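Phosphatase YwpJ (PDB 1NRW) removes phosphate in vitro from phosphorylated five- and six-carbon sugars and nucleoside monophosphates, and less readily from FMN, as a magnesium-dependent HAD-superfamily phosphatase. Local coordinates at residues N101-V106 with T114-R119; F129-P134 with S202-N207; A220-A225 with I230-T235. All coordinates share one frame; numbering follows the deposited sequence.

In the fold
Contacts 1 and 2 lie in the cap that HAD phosphatases of the Cof family carry over their core, and contact 3 lies in the Rossmann-like core itself. Helix 118-132 joins the first two: it starts in contact 1 and ends in contact 2, whose centres are 17 Å apart. Contact 2 is close to the metal site, with the Ser131 side chain about 8 Å from the bound calcium ion. In contact 1, the Glu105 side chain is about 9 Å from Gly45, a phosphate-binding residue. Contact 3 sits across the chain's centre from both, 35 Å from contact 1 and 27 Å from contact 2, centre to centre.

Contact 1 (N101-V106 with T114-R119); sequences NYYYEV and TPQNGR
Thr114 and Tyr104 meet through one short polar bond: Thr114 OG1 donates to Tyr104 O at 2.8 Å, arriving nearly along the C=O axis. With OG1 anti to its own backbone nitrogen (chi1 178°), the hydroxyl also accepts from Gln116 N at 3.2 Å, closing an ST turn. Gln116 reaches back to Tyr103 and Tyr104 with its chain bent at chi2. Its CG rests 3.6 Å from Tyr103 CG, and its amide plane is only 15° from that of the Tyr103 ring, which meets Phe178 nearly parallel. A water donates to Tyr102 O and, as modelled, to Gln116 OE1. NE2 makes a weak bond to Tyr104 O, yet it stands 2.8 Å from Tyr104 N, another donor, which leaves the assignment of the amide ends doubtful, and with it the water's bond to OE1. The Tyr104 ring takes Pro115 over one face in a CH-pi contact, CD lying 3.8 Å from the ring centroid, while its hydroxyl is bonded to Glu98 of helix 87-99. Cut back to alanine, Tyr104 would lose the ring, which is likely to leave Pro115 CD without its aromatic face and Glu98 without this hydroxyl. The connection from strand 112-114 into helix 118-132, N-capped by Asn117, is thus tied back to the neighbouring antiparallel strand 103-108 of the cap sheet. What is sure in its chemistry is that Thr114 OG1 both donates and accepts, Tyr104 O receives that hydroxyl and Tyr102 O receives a water.

Contact 2 (F129-P134 with S202-N207); sequences FRSANP and SSAEHN
Glu205 N points straight at Ser131 OG, a 2.9 Å hydrogen bond with an N-H...O angle of 166°. The same hydroxyl is hydrogen-bonded to Asp127 O, one turn back in the helix; since that carbonyl can only accept, OG serves as donor there and acceptor toward the loop. The Glu205 side chain then runs outward past the serine. CB stands 3.4 Å from Ser131 OG, and CG is at the same distance from that oxygen, so the first two carbons lie alongside the hydroxyl. CG turns beside the backbone nitrogen (chi1 -74°) and the chain extends from there, bringing the carboxylate over the end of the helix. CD only skirts Ser131 OG, and OE2 passes Ser131 CA at 3.7 Å. OE2 takes a hydrogen bond from each of two waters, both at 2.7 Å. One of these waters also donates to Arg130 O and the other to Ser131 O. A carboxylate facing carbonyls at a helix C-terminus would probably be disfavoured electrostatically, and the two waters supply the protons that neither side has. The rest of the loop is held by a type I turn from Ala204 to Asn207 and by a two-way pairing: Ser203 N donates in plane to a lone pair of Asn207 OD1, and Asn207 ND2 donates to Ser203 OG, which is also bonded to Glu209. His206 adds a second tie to the helix, through ND1 to Asp127. Helix end and loop both belong to the cap, near the metal site: the Ser131 side chain is about 8 Å from the bound calcium ion, and Ala132 touches Asp240. The C-terminal turn of helix 118-132 thus abuts the loop joining antiparallel strands 198-201 and 207-212, with helix 138-150 packed against Phe129.

Contact 3 (A220-A225 with I230-T235); sequences ALKRLA and IPLEET
Ala225 O, near the end of helix 217-227, accepts from Ile230 N at 2.9 Å with an N-H...O angle of 173°, although the N-H comes in tilted from the carbonyl plane. This bond brings the chain back beside the helix, Ala225 CA and Ile230 CA being 5.0 Å apart. Beyond it, residues 231-234 make a tight 3-10 turn, with Glu234 N bonded to Pro231 O. Leu232 O accepts from both Thr235 N and Thr235 OG1, the hydroxyl at 2.7 Å, which fixes the start of the next strand. Among side chains, Leu232 does most of the reaching: with CG anti to the carbonyl carbon (chi1 -72°), its two methyls turn to the helix. CD2 meets Ala225 CB at 4.0 Å, while CD1 rests against Lys222 CG, in the aliphatic part of an exposed lysine. Ala225 CB also lies 3.4 Å from Ile230 O. Leu221, Ile230 and Thr235 all touch Leu6 on strand 6-10. Helix 217-227, which starts at phosphate-binding Lys217, returns through the 3-10 turn into strand 235-239, parallel beside strand 6-10 in the Rossmann-like HAD core and leading straight to the calcium ligands Asp240 and Ser241.

Contact 1 (N101-V106 with T114-R119)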
ATOM      1  N   ASN A 101     -10.682  13.857 -15.878  1.00 23.84           N
ATOM      2  CA  ASN A 101     -10.950  12.494 -16.321  1.00 24.84           C
ATOM      3  C   ASN A 101     -10.008  11.392 -15.838  1.00 24.04           C
ATOM      4  O   ASN A 101      -9.728  10.442 -16.569  1.00 24.18           O
ATOM      5  CB  ASN A 101     -11.025  12.477 -17.847  1.00 27.74           C
ATOM      6  CG  ASN A 101     -11.981  13.521 -18.381  1.00 31.40           C
ATOM      7  OD1 ASN A 101     -13.164  13.517 -18.042  1.00 33.21           O
ATOM      8  ND2 ASN A 101     -11.474  14.428 -19.211  1.00 32.08           N
ATOM      9  N   TYR A 102      -9.510  11.522 -14.616  1.00 22.01           N
ATOM     10  CA  TYR A 102      -8.659  10.488 -14.040  1.00 20.16           C
ATOM     11  C   TYR A 102      -9.594   9.557 -13.284  1.00 19.79           C
ATOM     12  O   TYR A 102     -10.618  10.008 -12.772  1.00 19.18           O
ATOM     13  CB  TYR A 102      -7.691  11.082 -13.015  1.00 17.64           C
ATOM     14  CG  TYR A 102      -6.542  11.867 -13.588  1.00 18.94           C
ATOM     15  CD1 TYR A 102      -5.325  11.246 -13.885  1.00 18.41           C
ATOM     16  CD2 TYR A 102      -6.665  13.234 -13.823  1.00 18.29           C
ATOM     17  CE1 TYR A 102      -4.255  11.976 -14.403  1.00 16.39           C
ATOM     18  CE2 TYR A 102      -5.610  13.970 -14.340  1.00 18.80           C
ATOM     19  CZ  TYR A 102      -4.409  13.339 -14.627  1.00 20.08           C
ATOM     20  OH  TYR A 102      -3.374  14.077 -15.141  1.00 20.64           O
ATOM     21  N   TYR A 103      -9.272   8.267 -13.230  1.00 18.32           N
ATOM     22  CA  TYR A 103     -10.078   7.355 -12.426  1.00 17.64           C
ATOM     23  C   TYR A 103      -9.503   7.646 -11.043  1.00 18.71           C
ATOM     24  O   TYR A 103      -8.321   7.978 -10.929  1.00 18.70           O
ATOM     25  CB  TYR A 103      -9.788   5.880 -12.732  1.00 17.78           C
ATOM     26  CG  TYR A 103     -10.240   5.353 -14.071  1.00 18.21           C
ATOM     27  CD1 TYR A 103     -11.040   6.114 -14.922  1.00 19.66           C
ATOM     28  CD2 TYR A 103      -9.850   4.079 -14.493  1.00 18.31           C
ATOM     29  CE1 TYR A 103     -11.434   5.619 -16.167  1.00 21.11           C
ATOM     30  CE2 TYR A 103     -10.240   3.577 -15.729  1.00 19.42           C
ATOM     31  CZ  TYR A 103     -11.026   4.353 -16.562  1.00 20.33           C
ATOM     32  OH  TYR A 103     -11.381   3.868 -17.802  1.00 19.89           O
ATOM     33  N   TYR A 104     -10.307   7.534  -9.995  1.00 17.78           N
ATOM     34  CA  TYR A 104      -9.766   7.781  -8.666  1.00 15.95           C
ATOM     35  C   TYR A 104     -10.485   7.005  -7.576  1.00 15.94           C
ATOM     36  O   TYR A 104     -11.637   6.597  -7.733  1.00 16.05           O
ATOM     37  CB  TYR A 104      -9.754   9.292  -8.362  1.00 17.30           C
ATOM     38  CG  TYR A 104     -11.110   9.939  -8.183  1.00 18.12           C
ATOM     39  CD1 TYR A 104     -11.764   9.903  -6.948  1.00 19.65           C
ATOM     40  CD2 TYR A 104     -11.740  10.589  -9.244  1.00 19.49           C
ATOM     41  CE1 TYR A 104     -13.009  10.500  -6.774  1.00 18.44           C
ATOM     42  CE2 TYR A 104     -12.988  11.190  -9.083  1.00 18.35           C
ATOM     43  CZ  TYR A 104     -13.615  11.140  -7.846  1.00 20.67           C
ATOM     44  OH  TYR A 104     -14.848  11.724  -7.676  1.00 20.15           O
ATOM     45  N   GLU A 105      -9.776   6.773  -6.478  1.00 15.51           N
ATOM     46  CA  GLU A 105     -10.326   6.046  -5.345  1.00 15.24           C
ATOM     47  C   GLU A 105      -9.953   6.849  -4.108  1.00 14.56           C
ATOM     48  O   GLU A 105      -8.811   7.289  -3.973  1.00 16.12           O
ATOM     49  CB  GLU A 105      -9.723   4.640  -5.267  1.00 15.73           C
ATOM     50  CG  GLU A 105      -9.995   3.795  -6.511  1.00 18.18           C
ATOM     51  CD  GLU A 105      -9.407   2.398  -6.416  1.00 20.67           C
ATOM     52  OE1 GLU A 105      -8.902   2.026  -5.334  1.00 20.94           O
ATOM     53  OE2 GLU A 105      -9.458   1.666  -7.428  1.00 23.59           O
ATOM     54  N   VAL A 106     -10.921   7.047  -3.220  1.00 13.90           N
ATOM     55  CA  VAL A 106     -10.691   7.819  -2.002  1.00 13.97           C
ATOM     56  C   VAL A 106     -10.753   6.913  -0.779  1.00 13.61           C
ATOM     57  O   VAL A 106     -11.817   6.414  -0.405  1.00 13.12           O
ATOM     58  CB  VAL A 106     -11.741   8.947  -1.854  1.00 13.71           C
ATOM     59  CG1 VAL A 106     -11.366   9.861  -0.689  1.00 16.28           C
ATOM     60  CG2 VAL A 106     -11.828   9.757  -3.152  1.00 16.87           C
ATOM     61  N   THR A 114     -15.548   5.972  -4.840  1.00 16.13           N
ATOM     62  CA  THR A 114     -15.125   6.097  -6.222  1.00 15.55           C
ATOM     63  C   THR A 114     -16.328   6.178  -7.154  1.00 15.69           C
ATOM     64  O   THR A 114     -17.377   5.599  -6.877  1.00 16.39           O
ATOM     65  CB  THR A 114     -14.256   4.882  -6.659  1.00 15.90           C
ATOM     66  OG1 THR A 114     -13.900   5.016  -8.039  1.00 16.48           O
ATOM     67  CG2 THR A 114     -15.023   3.576  -6.469  1.00 15.88           C
ATOM     68  N   PRO A 115     -16.193   6.926  -8.257  1.00 16.41           N
ATOM     69  CA  PRO A 115     -17.272   7.074  -9.239  1.00 18.17           C
ATOM     70  C   PRO A 115     -17.102   6.077 -10.395  1.00 18.97           C
ATOM     71  O   PRO A 115     -17.945   5.999 -11.288  1.00 18.82           O
ATOM     72  CB  PRO A 115     -17.110   8.512  -9.698  1.00 18.16           C
ATOM     73  CG  PRO A 115     -15.621   8.669  -9.717  1.00 20.12           C
ATOM     74  CD  PRO A 115     -15.177   7.982  -8.434  1.00 17.48           C
ATOM     75  N   GLN A 116     -16.008   5.318 -10.375  1.00 17.76           N
ATOM     76  CA  GLN A 116     -15.732   4.345 -11.431  1.00 17.22           C
ATOM     77  C   GLN A 116     -16.630   3.107 -11.385  1.00 16.46           C
ATOM     78  O   GLN A 116     -17.150   2.742 -10.328  1.00 17.68           O
ATOM     79  CB  GLN A 116     -14.265   3.899 -11.364  1.00 17.33           C
ATOM     80  CG  GLN A 116     -13.289   4.731 -12.189  1.00 21.92           C
ATOM     81  CD  GLN A 116     -13.370   6.216 -11.906  1.00 22.66           C
ATOM     82  OE1 GLN A 116     -13.944   6.975 -12.682  1.00 27.92           O
ATOM     83  NE2 GLN A 116     -12.799   6.636 -10.791  1.00 19.10           N
ATOM     84  N   ASN A 117     -16.823   2.466 -12.538  1.00 15.83           N
ATOM     85  CA  ASN A 117     -17.631   1.253 -12.579  1.00 15.60           C
ATOM     86  C   ASN A 117     -16.728   0.027 -12.396  1.00 15.59           C
ATOM     87  O   ASN A 117     -15.509   0.158 -12.247  1.00 15.73           O
ATOM     88  CB  ASN A 117     -18.444   1.147 -13.890  1.00 15.89           C
ATOM     89  CG  ASN A 117     -17.578   1.107 -15.141  1.00 17.05           C
ATOM     90  OD1 ASN A 117     -16.492   0.528 -15.152  1.00 16.78           O
ATOM     91  ND2 ASN A 117     -18.080   1.702 -16.225  1.00 17.07           N
ATOM     92  N   GLY A 118     -17.331  -1.158 -12.398  1.00 15.61           N
ATOM     93  CA  GLY A 118     -16.574  -2.382 -12.200  1.00 14.85           C
ATOM     94  C   GLY A 118     -15.414  -2.612 -13.151  1.00 14.57           C
ATOM     95  O   GLY A 118     -14.314  -2.975 -12.721  1.00 13.05           O
ATOM     96  N   ARG A 119     -15.650  -2.415 -14.445  1.00 13.12           N
ATOM     97  CA  ARG A 119     -14.600  -2.614 -15.443  1.00 13.74           C
ATOM     98  C   ARG A 119     -13.416  -1.691 -15.191  1.00 13.36           C
ATOM     99  O   ARG A 119     -12.257  -2.107 -15.250  1.00 13.00           O
ATOM    100  CB  ARG A 119     -15.153  -2.353 -16.854  1.00 13.77           C
ATOM    101  CG  ARG A 119     -14.088  -2.371 -17.956  1.00 15.11           C
ATOM    102  CD  ARG A 119     -13.403  -3.722 -18.039  1.00 14.75           C
ATOM    103  NE  ARG A 119     -14.361  -4.783 -18.334  1.00 15.63           N
ATOM    104  CZ  ARG A 119     -14.187  -6.057 -18.003  1.00 16.10           C
ATOM    105  NH1 ARG A 119     -13.085  -6.432 -17.367  1.00 17.50           N
ATOM    106  NH2 ARG A 119     -15.123  -6.955 -18.291  1.00 16.83           N
TER
HETATM  107  O   HOH W   1     -13.328  10.025 -12.799  1.00 37.64           O

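Contact 2 (F129-P134 with S202-N207)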
ATOM      1  N   PHE A 129      -1.419  -5.671 -10.338  1.00 16.19           N
ATOM      2  CA  PHE A 129      -0.926  -7.032 -10.555  1.00 18.22           C
ATOM      3  C   PHE A 129       0.196  -7.059 -11.590  1.00 17.20           C
ATOM      4  O   PHE A 129       1.267  -7.604 -11.347  1.00 16.55           O
ATOM      5  CB  PHE A 129      -2.046  -7.955 -11.067  1.00 18.04           C
ATOM      6  CG  PHE A 129      -2.890  -8.589  -9.989  1.00 20.20           C
ATOM      7  CD1 PHE A 129      -3.944  -7.891  -9.399  1.00 20.47           C
ATOM      8  CD2 PHE A 129      -2.664  -9.915  -9.607  1.00 20.27           C
ATOM      9  CE1 PHE A 129      -4.766  -8.500  -8.452  1.00 20.39           C
ATOM     10  CE2 PHE A 129      -3.482 -10.542  -8.656  1.00 20.81           C
ATOM     11  CZ  PHE A 129      -4.536  -9.833  -8.079  1.00 21.51           C
ATOM     12  N   ARG A 130      -0.068  -6.479 -12.759  1.00 17.60           N
ATOM     13  CA  ARG A 130       0.911  -6.465 -13.842  1.00 17.76           C
ATOM     14  C   ARG A 130       2.192  -5.703 -13.527  1.00 17.08           C
ATOM     15  O   ARG A 130       3.270  -6.080 -13.981  1.00 16.96           O
ATOM     16  CB  ARG A 130       0.278  -5.891 -15.114  1.00 19.52           C
ATOM     17  CG  ARG A 130      -0.915  -6.695 -15.609  1.00 27.49           C
ATOM     18  CD  ARG A 130      -1.520  -6.094 -16.869  1.00 32.84           C
ATOM     19  NE  ARG A 130      -0.598  -6.153 -17.997  1.00 38.06           N
ATOM     20  CZ  ARG A 130      -0.898  -5.742 -19.225  1.00 41.26           C
ATOM     21  NH1 ARG A 130      -2.097  -5.238 -19.485  1.00 42.08           N
ATOM     22  NH2 ARG A 130       0.001  -5.843 -20.196  1.00 43.31           N
ATOM     23  N   SER A 131       2.079  -4.629 -12.758  1.00 15.39           N
ATOM     24  CA  SER A 131       3.256  -3.840 -12.418  1.00 14.87           C
ATOM     25  C   SER A 131       4.165  -4.597 -11.462  1.00 14.63           C
ATOM     26  O   SER A 131       5.389  -4.507 -11.557  1.00 15.53           O
ATOM     27  CB  SER A 131       2.837  -2.506 -11.795  1.00 14.78           C
ATOM     28  OG  SER A 131       2.122  -1.725 -12.740  1.00 16.69           O
ATOM     29  N   ALA A 132       3.558  -5.348 -10.549  1.00 15.65           N
ATOM     30  CA  ALA A 132       4.306  -6.121  -9.563  1.00 16.38           C
ATOM     31  C   ALA A 132       4.976  -7.330 -10.202  1.00 16.59           C
ATOM     32  O   ALA A 132       6.108  -7.673  -9.860  1.00 14.11           O
ATOM     33  CB  ALA A 132       3.380  -6.577  -8.446  1.00 16.81           C
ATOM     34  N   ASN A 133       4.272  -7.962 -11.137  1.00 15.73           N
ATOM     35  CA  ASN A 133       4.779  -9.151 -11.814  1.00 15.88           C
ATOM     36  C   ASN A 133       4.598  -9.056 -13.326  1.00 18.08           C
ATOM     37  O   ASN A 133       3.738  -9.723 -13.907  1.00 16.46           O
ATOM     38  CB  ASN A 133       4.066 -10.402 -11.287  1.00 16.64           C
ATOM     39  CG  ASN A 133       4.406 -10.702  -9.835  1.00 15.67           C
ATOM     40  OD1 ASN A 133       3.659 -10.354  -8.924  1.00 15.73           O
ATOM     41  ND2 ASN A 133       5.549 -11.351  -9.619  1.00 17.11           N
ATOM     42  N   PRO A 134       5.416  -8.222 -13.984  1.00 19.20           N
ATOM     43  CA  PRO A 134       5.344  -8.034 -15.436  1.00 21.87           C
ATOM     44  C   PRO A 134       5.534  -9.326 -16.223  1.00 24.61           C
ATOM     45  O   PRO A 134       5.096  -9.432 -17.368  1.00 25.29           O
ATOM     46  CB  PRO A 134       6.475  -7.046 -15.720  1.00 22.15           C
ATOM     47  CG  PRO A 134       6.631  -6.307 -14.433  1.00 25.49           C
ATOM     48  CD  PRO A 134       6.487  -7.398 -13.402  1.00 21.16           C
ATOM     49  N   SER A 202       3.679   6.216  -5.948  1.00 17.04           N
ATOM     50  CA  SER A 202       2.996   5.393  -6.939  1.00 16.72           C
ATOM     51  C   SER A 202       3.114   3.943  -6.490  1.00 16.67           C
ATOM     52  O   SER A 202       4.133   3.552  -5.907  1.00 18.69           O
ATOM     53  CB  SER A 202       3.635   5.562  -8.323  1.00 18.32           C
ATOM     54  OG  SER A 202       3.099   4.626  -9.249  1.00 17.53           O
ATOM     55  N   SER A 203       2.073   3.150  -6.741  1.00 15.40           N
ATOM     56  CA  SER A 203       2.081   1.739  -6.366  1.00 16.33           C
ATOM     57  C   SER A 203       1.907   0.847  -7.597  1.00 16.14           C
ATOM     58  O   SER A 203       1.822  -0.376  -7.475  1.00 15.93           O
ATOM     59  CB  SER A 203       0.963   1.438  -5.365  1.00 15.69           C
ATOM     60  OG  SER A 203      -0.316   1.673  -5.934  1.00 15.48           O
ATOM     61  N   ALA A 204       1.841   1.471  -8.768  1.00 16.14           N
ATOM     62  CA  ALA A 204       1.678   0.756 -10.035  1.00 16.87           C
ATOM     63  C   ALA A 204       1.995   1.694 -11.200  1.00 17.19           C
ATOM     64  O   ALA A 204       1.886   2.914 -11.074  1.00 16.80           O
ATOM     65  CB  ALA A 204       0.254   0.211 -10.156  1.00 16.71           C
ATOM     66  N   GLU A 205       2.375   1.114 -12.335  1.00 17.64           N
ATOM     67  CA  GLU A 205       2.750   1.880 -13.521  1.00 19.04           C
ATOM     68  C   GLU A 205       1.783   2.968 -13.984  1.00 18.34           C
ATOM     69  O   GLU A 205       2.213   3.994 -14.515  1.00 17.67           O
ATOM     70  CB  GLU A 205       3.027   0.919 -14.682  1.00 22.46           C
ATOM     71  CG  GLU A 205       4.347   0.164 -14.553  1.00 29.05           C
ATOM     72  CD  GLU A 205       4.479  -0.963 -15.565  1.00 35.03           C
ATOM     73  OE1 GLU A 205       4.067  -0.770 -16.731  1.00 38.30           O
ATOM     74  OE2 GLU A 205       5.003  -2.037 -15.195  1.00 37.64           O
ATOM     75  N   HIS A 206       0.487   2.765 -13.787  1.00 17.31           N
ATOM     76  CA  HIS A 206      -0.469   3.770 -14.225  1.00 16.37           C
ATOM     77  C   HIS A 206      -1.211   4.515 -13.121  1.00 15.65           C
ATOM     78  O   HIS A 206      -2.310   5.032 -13.337  1.00 14.67           O
ATOM     79  CB  HIS A 206      -1.460   3.153 -15.212  1.00 18.09           C
ATOM     80  CG  HIS A 206      -0.805   2.608 -16.443  1.00 19.25           C
ATOM     81  ND1 HIS A 206      -0.183   1.378 -16.473  1.00 21.39           N
ATOM     82  CD2 HIS A 206      -0.624   3.152 -17.671  1.00 22.83           C
ATOM     83  CE1 HIS A 206       0.355   1.189 -17.665  1.00 24.26           C
ATOM     84  NE2 HIS A 206       0.104   2.250 -18.411  1.00 23.43           N
ATOM     85  N   ASN A 207      -0.618   4.576 -11.935  1.00 14.24           N
ATOM     86  CA  ASN A 207      -1.251   5.319 -10.857  1.00 15.02           C
ATOM     87  C   ASN A 207      -0.249   6.142 -10.074  1.00 15.79           C
ATOM     88  O   ASN A 207       0.969   6.057 -10.283  1.00 14.04           O
ATOM     89  CB  ASN A 207      -2.031   4.388  -9.891  1.00 13.97           C
ATOM     90  CG  ASN A 207      -1.136   3.670  -8.866  1.00 14.65           C
ATOM     91  OD1 ASN A 207      -0.171   4.230  -8.347  1.00 16.39           O
ATOM     92  ND2 ASN A 207      -1.489   2.429  -8.552  1.00 15.19           N
TER
HETATM   93  O   HOH W   2       4.316  -4.470 -16.112  1.00 55.66           O
HETATM   94  O   HOH W   3       6.599  -2.473 -13.026  1.00 39.67           O

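Contact 3 (A220-A225 with I230-T235)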
ATOM      1  N   ALA A 220       5.394   6.215   8.938  1.00 15.57           N
ATOM      2  CA  ALA A 220       4.546   5.381   9.779  1.00 15.99           C
ATOM      3  C   ALA A 220       5.414   4.351  10.494  1.00 15.21           C
ATOM      4  O   ALA A 220       5.178   4.028  11.659  1.00 15.93           O
ATOM      5  CB  ALA A 220       3.477   4.680   8.930  1.00 14.71           C
ATOM      6  N   LEU A 221       6.414   3.829   9.786  1.00 13.60           N
ATOM      7  CA  LEU A 221       7.322   2.854  10.368  1.00 14.90           C
ATOM      8  C   LEU A 221       8.091   3.517  11.516  1.00 15.57           C
ATOM      9  O   LEU A 221       8.220   2.944  12.595  1.00 16.28           O
ATOM     10  CB  LEU A 221       8.297   2.328   9.307  1.00 16.06           C
ATOM     11  CG  LEU A 221       9.371   1.329   9.759  1.00 17.78           C
ATOM     12  CD1 LEU A 221       8.732   0.192  10.550  1.00 19.46           C
ATOM     13  CD2 LEU A 221      10.110   0.789   8.536  1.00 18.05           C
ATOM     14  N   LYS A 222       8.583   4.733  11.289  1.00 16.77           N
ATOM     15  CA  LYS A 222       9.325   5.439  12.330  1.00 17.80           C
ATOM     16  C   LYS A 222       8.437   5.720  13.537  1.00 19.22           C
ATOM     17  O   LYS A 222       8.863   5.585  14.686  1.00 19.80           O
ATOM     18  CB  LYS A 222       9.878   6.760  11.793  1.00 19.14           C
ATOM     19  CG  LYS A 222      10.946   6.612  10.726  1.00 23.31           C
ATOM     20  CD  LYS A 222      11.471   7.986  10.333  1.00 25.71           C
ATOM     21  CE  LYS A 222      12.490   7.913   9.218  1.00 29.84           C
ATOM     22  NZ  LYS A 222      12.937   9.288   8.833  1.00 31.20           N
ATOM     23  N   ARG A 223       7.198   6.110  13.265  1.00 18.51           N
ATOM     24  CA  ARG A 223       6.227   6.418  14.306  1.00 22.03           C
ATOM     25  C   ARG A 223       5.994   5.197  15.200  1.00 21.43           C
ATOM     26  O   ARG A 223       5.962   5.303  16.428  1.00 19.79           O
ATOM     27  CB  ARG A 223       4.911   6.847  13.644  1.00 25.71           C
ATOM     28  CG  ARG A 223       3.899   7.494  14.553  1.00 31.95           C
ATOM     29  CD  ARG A 223       2.611   7.772  13.786  1.00 34.32           C
ATOM     30  NE  ARG A 223       2.821   8.629  12.619  1.00 36.29           N
ATOM     31  CZ  ARG A 223       3.084   9.931  12.683  1.00 38.65           C
ATOM     32  NH1 ARG A 223       3.172  10.534  13.862  1.00 38.92           N
ATOM     33  NH2 ARG A 223       3.250  10.633  11.569  1.00 37.81           N
ATOM     34  N   LEU A 224       5.841   4.035  14.575  1.00 19.39           N
ATOM     35  CA  LEU A 224       5.597   2.800  15.304  1.00 19.47           C
ATOM     36  C   LEU A 224       6.824   2.336  16.078  1.00 18.95           C
ATOM     37  O   LEU A 224       6.725   1.962  17.246  1.00 19.36           O
ATOM     38  CB  LEU A 224       5.158   1.699  14.336  1.00 19.46           C
ATOM     39  CG  LEU A 224       4.700   0.384  14.967  1.00 21.05           C
ATOM     40  CD1 LEU A 224       3.572   0.641  15.958  1.00 20.26           C
ATOM     41  CD2 LEU A 224       4.232  -0.560  13.867  1.00 21.02           C
ATOM     42  N   ALA A 225       7.979   2.359  15.423  1.00 17.97           N
ATOM     43  CA  ALA A 225       9.213   1.932  16.067  1.00 19.33           C
ATOM     44  C   ALA A 225       9.448   2.755  17.329  1.00 21.04           C
ATOM     45  O   ALA A 225       9.792   2.214  18.385  1.00 21.18           O
ATOM     46  CB  ALA A 225      10.389   2.093  15.110  1.00 18.80           C
ATOM     47  N   ILE A 230      11.777   0.715  19.848  1.00 23.81           N
ATOM     48  CA  ILE A 230      12.660  -0.100  19.025  1.00 24.01           C
ATOM     49  C   ILE A 230      13.506   0.798  18.130  1.00 24.05           C
ATOM     50  O   ILE A 230      12.974   1.558  17.323  1.00 23.22           O
ATOM     51  CB  ILE A 230      11.856  -1.072  18.132  1.00 24.10           C
ATOM     52  CG1 ILE A 230      11.038  -2.022  19.009  1.00 23.21           C
ATOM     53  CG2 ILE A 230      12.802  -1.854  17.231  1.00 22.21           C
ATOM     54  CD1 ILE A 230      10.111  -2.941  18.232  1.00 25.02           C
ATOM     55  N   PRO A 231      14.840   0.727  18.270  1.00 25.22           N
ATOM     56  CA  PRO A 231      15.764   1.538  17.468  1.00 25.07           C
ATOM     57  C   PRO A 231      15.604   1.194  15.988  1.00 24.16           C
ATOM     58  O   PRO A 231      15.409   0.030  15.640  1.00 23.07           O
ATOM     59  CB  PRO A 231      17.140   1.123  17.996  1.00 25.52           C
ATOM     60  CG  PRO A 231      16.859   0.687  19.399  1.00 27.08           C
ATOM     61  CD  PRO A 231      15.577  -0.091  19.249  1.00 26.66           C
ATOM     62  N   LEU A 232      15.688   2.196  15.118  1.00 24.59           N
ATOM     63  CA  LEU A 232      15.551   1.941  13.689  1.00 24.02           C
ATOM     64  C   LEU A 232      16.639   0.995  13.194  1.00 23.93           C
ATOM     65  O   LEU A 232      16.449   0.284  12.209  1.00 21.96           O
ATOM     66  CB  LEU A 232      15.596   3.252  12.900  1.00 24.82           C
ATOM     67  CG  LEU A 232      14.351   4.130  13.032  1.00 25.90           C
ATOM     68  CD1 LEU A 232      14.542   5.416  12.251  1.00 23.67           C
ATOM     69  CD2 LEU A 232      13.136   3.362  12.516  1.00 24.94           C
ATOM     70  N   GLU A 233      17.779   0.982  13.881  1.00 24.17           N
ATOM     71  CA  GLU A 233      18.880   0.103  13.494  1.00 25.40           C
ATOM     72  C   GLU A 233      18.457  -1.356  13.647  1.00 24.09           C
ATOM     73  O   GLU A 233      19.052  -2.254  13.051  1.00 23.76           O
ATOM     74  CB  GLU A 233      20.117   0.375  14.364  1.00 28.99           C
ATOM     75  CG  GLU A 233      20.732   1.762  14.191  1.00 34.98           C
ATOM     76  CD  GLU A 233      19.792   2.892  14.588  1.00 37.63           C
ATOM     77  OE1 GLU A 233      19.211   2.830  15.693  1.00 38.01           O
ATOM     78  OE2 GLU A 233      19.642   3.848  13.795  1.00 40.59           O
ATOM     79  N   GLU A 234      17.423  -1.585  14.449  1.00 21.91           N
ATOM     80  CA  GLU A 234      16.915  -2.931  14.680  1.00 22.59           C
ATOM     81  C   GLU A 234      15.593  -3.187  13.949  1.00 20.51           C
ATOM     82  O   GLU A 234      14.765  -3.984  14.397  1.00 19.96           O
ATOM     83  CB  GLU A 234      16.742  -3.169  16.181  1.00 25.43           C
ATOM     84  CG  GLU A 234      18.066  -3.332  16.921  1.00 31.20           C
ATOM     85  CD  GLU A 234      17.916  -3.213  18.423  1.00 33.70           C
ATOM     86  OE1 GLU A 234      17.052  -3.904  18.996  1.00 37.28           O
ATOM     87  OE2 GLU A 234      18.669  -2.427  19.034  1.00 38.98           O
ATOM     88  N   THR A 235      15.407  -2.503  12.828  1.00 20.14           N
ATOM     89  CA  THR A 235      14.205  -2.675  12.018  1.00 18.38           C
ATOM     90  C   THR A 235      14.607  -2.975  10.579  1.00 17.89           C
ATOM     91  O   THR A 235      15.658  -2.526  10.111  1.00 18.29           O
ATOM     92  CB  THR A 235      13.324  -1.404  12.006  1.00 19.91           C
ATOM     93  OG1 THR A 235      14.005  -0.350  11.310  1.00 22.57           O
ATOM     94  CG2 THR A 235      13.008  -0.956  13.422  1.00 19.10           C
TER